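PDB 5FFP: immunity 23 family protein from Burkholderia dolosa AU0158, which probably protects its producer cell by binding and neutralising a cognate contact-dependent growth inhibition (CDI) toxin. Local coordinates for residues A65-F68 with H69-P72; C13-E17 with S18-P22. All blocks are in the same frame, centred on the assembly; numbering follows the deposited sequence.

Overall arrangement
Contact 2 (C13-E17 with S18-P22) comes first along the chain and contact 1 (A65-F68 with H69-P72) follows it, so the two are passed in series, each made by one continuous stretch. Contact 2 sits where strand 9-15 of the four-stranded antiparallel sheet runs out into the loop toward strand 26-33. Contact 1 closes the short helix 65-69 ahead of helix 72-83, beside strand 110-117 of the three-stranded sheet. Their centres lie 39 Å apart, on opposite sides of the chain's centre, and their nearest atoms about 25 Å apart. They share no sheet or helix: each shapes a surface turn at its own end of the molecule.

Contact 1: residues A65-F68 with H69-P72; sequences AELF and HISP
H69 folds back on the last turn of helix 65-69 and gives A65 O two hydrogen bonds, one from its backbone N (3.2 Å) and one from its ring ND1 (3.1 Å). They arrive from opposite faces of the A65 carbonyl plane, so the acceptor is gripped from both sides. With CG of H69 beside its backbone N (chi1 -73°), the imidazole turns back along the helix to A65; histidine suits the place because ND1 lies close enough to the main chain for this return. One residue on, I70 N donates to E66 O at 3.0 Å, the next helical bond, while H69 N bonds it only weakly.

Between the rings, the edge of F68 meets the face of H69 in a T-shaped stack, with centroids 5.4 Å apart and planes at 60°. F68 CD1 stands over the centre of the imidazole, and the ND1 bond limits rotation of the ring beneath it. K122 adds a cation-pi contact to F68, and Y117 meets the H69 ring edge-to-face.

Among apolar groups, L67 CD2 lies 4.1 Å from I70 CD1, the two side chains running side by side. L67 is buried against helix 72-83, and I70 touches A75 there. I70 leaves helical geometry and S71 takes the N-cap position of the next helix: a tight junction between two consecutive helices, packed beside strand 110-117.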
ATOM      1  N   ALA A  65      -0.163   6.604  20.555  1.00 56.71           N
ATOM      2  CA  ALA A  65      -0.418   6.329  21.959  1.00 57.47           C
ATOM      3  C   ALA A  65      -1.035   4.960  22.154  1.00 57.86           C
ATOM      4  O   ALA A  65      -0.709   4.249  23.103  1.00 59.40           O
ATOM      5  CB  ALA A  65      -1.322   7.404  22.538  1.00 59.14           C
ATOM      6  N   GLU A  66      -1.915   4.579  21.244  1.00 58.42           N
ATOM      7  CA  GLU A  66      -2.598   3.308  21.365  1.00 60.71           C
ATOM      8  C   GLU A  66      -1.576   2.184  21.270  1.00 61.02           C
ATOM      9  O   GLU A  66      -1.457   1.356  22.180  1.00 61.49           O
ATOM     10  CB  GLU A  66      -3.660   3.173  20.270  1.00 63.91           C
ATOM     11  CG  GLU A  66      -4.682   2.069  20.518  1.00 67.49           C
ATOM     12  CD  GLU A  66      -4.969   1.220  19.284  1.00 71.72           C
ATOM     13  OE1 GLU A  66      -4.453   1.519  18.174  1.00 73.15           O
ATOM     14  OE2 GLU A  66      -5.706   0.221  19.430  1.00 75.81           O
ATOM     15  N   LEU A  67      -0.803   2.207  20.184  1.00 60.19           N
ATOM     16  CA  LEU A  67       0.138   1.135  19.856  1.00 60.30           C
ATOM     17  C   LEU A  67       1.228   1.014  20.905  1.00 58.94           C
ATOM     18  O   LEU A  67       1.744  -0.086  21.150  1.00 61.44           O
ATOM     19  CB  LEU A  67       0.783   1.387  18.490  1.00 60.02           C
ATOM     20  CG  LEU A  67      -0.162   1.341  17.283  1.00 61.59           C
ATOM     21  CD1 LEU A  67       0.518   1.897  16.036  1.00 60.17           C
ATOM     22  CD2 LEU A  67      -0.656  -0.084  17.057  1.00 65.45           C
ATOM     23  N   PHE A  68       1.601   2.153  21.488  1.00 55.17           N
ATOM     24  CA  PHE A  68       2.557   2.157  22.592  1.00 55.60           C
ATOM     25  C   PHE A  68       2.033   1.351  23.772  1.00 57.49           C
ATOM     26  O   PHE A  68       2.758   0.530  24.328  1.00 60.37           O
ATOM     27  CB  PHE A  68       2.887   3.583  23.044  1.00 53.99           C
ATOM     28  CG  PHE A  68       4.150   3.668  23.830  1.00 55.78           C
ATOM     29  CD1 PHE A  68       4.164   3.323  25.173  1.00 59.29           C
ATOM     30  CD2 PHE A  68       5.336   4.045  23.224  1.00 55.16           C
ATOM     31  CE1 PHE A  68       5.332   3.368  25.905  1.00 61.90           C
ATOM     32  CE2 PHE A  68       6.514   4.091  23.946  1.00 57.95           C
ATOM     33  CZ  PHE A  68       6.509   3.752  25.293  1.00 61.79           C
ATOM     34  N   HIS A  69       0.771   1.572  24.128  1.00 86.75           N
ATOM     35  CA  HIS A  69       0.222   1.051  25.382  1.00 90.08           C
ATOM     36  C   HIS A  69      -0.466  -0.309  25.297  1.00 89.56           C
ATOM     37  O   HIS A  69      -0.734  -0.918  26.332  1.00 92.99           O
ATOM     38  CB  HIS A  69      -0.720   2.082  26.020  1.00 95.16           C
ATOM     39  CG  HIS A  69       0.009   3.246  26.616  1.00 97.05           C
ATOM     40  ND1 HIS A  69      -0.024   4.510  26.071  1.00 97.41           N
ATOM     41  CD2 HIS A  69       0.844   3.317  27.681  1.00 98.78           C
ATOM     42  CE1 HIS A  69       0.735   5.318  26.789  1.00 99.74           C
ATOM     43  NE2 HIS A  69       1.275   4.618  27.771  1.00100.60           N
ATOM     44  N   ILE A  70      -0.739  -0.801  24.094  1.00 85.64           N
ATOM     45  CA  ILE A  70      -1.401  -2.098  23.965  1.00 85.04           C
ATOM     46  C   ILE A  70      -0.342  -3.199  23.963  1.00 81.16           C
ATOM     47  O   ILE A  70       0.828  -2.933  24.169  1.00 78.43           O
ATOM     48  CB  ILE A  70      -2.339  -2.158  22.735  1.00 84.30           C
ATOM     49  CG1 ILE A  70      -1.550  -2.064  21.427  1.00 79.37           C
ATOM     50  CG2 ILE A  70      -3.388  -1.050  22.812  1.00 87.40           C
ATOM     51  CD1 ILE A  70      -2.427  -2.130  20.199  1.00 78.84           C
ATOM     52  N   SER A  71      -0.776  -4.438  23.779  1.00 81.35           N
ATOM     53  CA  SER A  71       0.114  -5.588  23.779  1.00 79.11           C
ATOM     54  C   SER A  71       1.070  -5.540  22.584  1.00 74.17           C
ATOM     55  O   SER A  71       0.727  -4.954  21.549  1.00 72.91           O
ATOM     56  CB  SER A  71      -0.720  -6.878  23.730  1.00 81.84           C
ATOM     57  OG  SER A  71       0.092  -8.032  23.597  1.00 80.67           O
ATOM     58  N   PRO A  72       2.278  -6.138  22.722  1.00 71.48           N
ATOM     59  CA  PRO A  72       3.160  -6.328  21.560  1.00 67.42           C
ATOM     60  C   PRO A  72       2.486  -7.156  20.477  1.00 67.48           C
ATOM     61  O   PRO A  72       2.566  -6.811  19.288  1.00 65.85           O
ATOM     62  CB  PRO A  72       4.356  -7.103  22.132  1.00 66.57           C
ATOM     63  CG  PRO A  72       3.938  -7.578  23.489  1.00 69.89           C
ATOM     64  CD  PRO A  72       2.898  -6.620  23.972  1.00 72.55           C
TER

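Contact 2: residues C13-E17 with S18-P22; sequences CDAVE and SWSTP
V16 O accepts two hydrogen bonds across the turn, from W19 N and from S20 OG, each 2.8 Å away. Both donors stand well out of the V16 carbonyl plane, W19 N by 46° and S20 OG by 56°, and they approach from opposite faces. Serine suits position 20 because its short hydroxyl, set beside its own backbone N (chi1 -62°), reaches back to V16 O; S20 OG in turn accepts a bond from N26 N, tying the turn to the start of strand 26-33.

The bond from W19 N to V16 O, three residues apart, makes V16-W19 a beta turn, with E17 and S18 at its corners in near-helical conformations. It reverses the chain as it leaves strand 9-15, in the connection between neighbouring antiparallel strands.

Outside this polar centre, V16 lies over one face of the W19 indole. V16 CG1 makes a CH-pi contact with the five-membered ring, 4.0 Å almost straight above its centroid, while CG2 packs 3.7 Å from W19 CE3 on the six-membered ring. A beta-branched valine fits here because its two methyls can spread over both rings of the indole. At the margin, A15 CB comes within 4.1 Å of S20 OG.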
ATOM      1  N   CYS A  13      26.865  -4.430  11.631  1.00 20.95           N
ATOM      2  CA  CYS A  13      27.063  -4.785  10.218  1.00 20.82           C
ATOM      3  C   CYS A  13      28.531  -4.867   9.720  1.00 21.89           C
ATOM      4  O   CYS A  13      29.454  -4.234  10.283  1.00 23.18           O
ATOM      5  CB  CYS A  13      26.210  -3.867   9.330  1.00 21.48           C
ATOM      6  SG  CYS A  13      26.536  -2.103   9.484  1.00 23.44           S
ATOM      7  N   ASP A  14      28.766  -5.754   8.742  1.00 21.51           N
ATOM      8  CA  ASP A  14      30.059  -5.882   8.117  1.00 22.55           C
ATOM      9  C   ASP A  14      29.921  -6.483   6.715  1.00 21.95           C
ATOM     10  O   ASP A  14      29.193  -7.433   6.514  1.00 20.70           O
ATOM     11  CB  ASP A  14      30.962  -6.817   8.936  1.00 23.34           C
ATOM     12  CG  ASP A  14      31.687  -6.123  10.065  1.00 24.93           C
ATOM     13  OD1 ASP A  14      32.487  -5.196   9.805  1.00 26.78           O
ATOM     14  OD2 ASP A  14      31.429  -6.496  11.234  1.00 24.61           O
ATOM     15  N   ALA A  15      30.703  -5.965   5.795  1.00 23.03           N
ATOM     16  CA  ALA A  15      30.993  -6.572   4.524  1.00 23.24           C
ATOM     17  C   ALA A  15      31.766  -7.886   4.679  1.00 23.63           C
ATOM     18  O   ALA A  15      32.588  -8.046   5.604  1.00 24.47           O
ATOM     19  CB  ALA A  15      31.863  -5.612   3.699  1.00 25.24           C
ATOM     20  N   VAL A  16      31.541  -8.813   3.743  1.00 23.11           N
ATOM     21  CA  VAL A  16      32.394  -9.961   3.647  1.00 23.99           C
ATOM     22  C   VAL A  16      33.252  -9.781   2.421  1.00 25.92           C
ATOM     23  O   VAL A  16      32.744  -9.782   1.277  1.00 26.12           O
ATOM     24  CB  VAL A  16      31.597 -11.236   3.527  1.00 22.90           C
ATOM     25  CG1 VAL A  16      32.562 -12.406   3.418  1.00 24.32           C
ATOM     26  CG2 VAL A  16      30.632 -11.426   4.703  1.00 21.43           C
ATOM     27  N   GLU A  17      34.539  -9.596   2.650  1.00 28.20           N
ATOM     28  CA  GLU A  17      35.491  -9.266   1.614  1.00 30.77           C
ATOM     29  C   GLU A  17      35.379 -10.081   0.332  1.00 30.59           C
ATOM     30  O   GLU A  17      35.628  -9.553  -0.749  1.00 31.71           O
ATOM     31  CB  GLU A  17      36.936  -9.436   2.131  1.00 34.15           C
ATOM     32  CG  GLU A  17      37.670  -8.111   2.299  1.00 36.85           C
ATOM     33  CD  GLU A  17      39.176  -8.240   2.566  1.00 41.05           C
ATOM     34  OE1 GLU A  17      39.640  -7.679   3.613  1.00 42.83           O
ATOM     35  OE2 GLU A  17      39.912  -8.861   1.734  1.00 42.98           O
ATOM     36  N   SER A  18      35.090 -11.370   0.478  1.00 29.57           N
ATOM     37  CA  SER A  18      35.066 -12.319  -0.631  1.00 29.91           C
ATOM     38  C   SER A  18      33.715 -12.323  -1.372  1.00 27.33           C
ATOM     39  O   SER A  18      33.602 -12.888  -2.440  1.00 27.26           O
ATOM     40  CB  SER A  18      35.347 -13.726  -0.114  1.00 30.84           C
ATOM     41  OG  SER A  18      34.121 -14.449  -0.008  1.00 29.41           O
ATOM     42  N   TRP A  19      32.693 -11.718  -0.766  1.00 25.13           N
ATOM     43  CA  TRP A  19      31.380 -11.544  -1.405  1.00 23.15           C
ATOM     44  C   TRP A  19      31.253 -10.223  -2.117  1.00 23.07           C
ATOM     45  O   TRP A  19      30.287 -10.000  -2.796  1.00 22.16           O
ATOM     46  CB  TRP A  19      30.281 -11.582  -0.351  1.00 21.62           C
ATOM     47  CG  TRP A  19      30.118 -12.861   0.333  1.00 21.55           C
ATOM     48  CD1 TRP A  19      30.763 -14.055   0.039  1.00 22.86           C
ATOM     49  CD2 TRP A  19      29.192 -13.142   1.358  1.00 20.49           C
ATOM     50  NE1 TRP A  19      30.324 -15.029   0.896  1.00 22.82           N
ATOM     51  CE2 TRP A  19      29.359 -14.493   1.712  1.00 21.33           C
ATOM     52  CE3 TRP A  19      28.227 -12.389   2.024  1.00 19.56           C
ATOM     53  CZ2 TRP A  19      28.585 -15.106   2.692  1.00 21.07           C
ATOM     54  CZ3 TRP A  19      27.461 -13.008   3.041  1.00 19.16           C
ATOM     55  CH2 TRP A  19      27.660 -14.346   3.354  1.00 19.92           C
ATOM     56  N   SER A  20      32.224  -9.342  -1.950  1.00 24.41           N
ATOM     57  CA  SER A  20      32.013  -7.931  -2.224  1.00 24.80           C
ATOM     58  C   SER A  20      32.852  -7.469  -3.406  1.00 26.88           C
ATOM     59  O   SER A  20      33.795  -8.157  -3.808  1.00 28.00           O
ATOM     60  CB  SER A  20      32.396  -7.119  -0.985  1.00 25.29           C
ATOM     61  OG  SER A  20      31.553  -7.482   0.099  1.00 23.58           O
ATOM     62  N   THR A  21      32.486  -6.291  -3.933  1.00 27.31           N
ATOM     63  CA  THR A  21      33.231  -5.609  -4.986  1.00 29.75           C
ATOM     64  C   THR A  21      33.336  -4.186  -4.491  1.00 30.93           C
ATOM     65  O   THR A  21      32.559  -3.804  -3.654  1.00 29.61           O
ATOM     66  CB  THR A  21      32.447  -5.621  -6.328  1.00 29.29           C
ATOM     67  OG1 THR A  21      31.384  -4.646  -6.267  1.00 28.90           O
ATOM     68  CG2 THR A  21      31.817  -6.965  -6.537  1.00 27.36           C
ATOM     69  N   PRO A  22      34.204  -3.372  -5.085  1.00 33.77           N
ATOM     70  CA  PRO A  22      34.206  -1.981  -4.672  1.00 35.51           C
ATOM     71  C   PRO A  22      32.827  -1.304  -4.707  1.00 34.24           C
ATOM     72  O   PRO A  22      32.632  -0.326  -4.005  1.00 35.24           O
ATOM     73  CB  PRO A  22      35.158  -1.315  -5.680  1.00 39.11           C
ATOM     74  CG  PRO A  22      35.973  -2.430  -6.269  1.00 39.49           C
ATOM     75  CD  PRO A  22      35.022  -3.591  -6.292  1.00 35.87           C
TER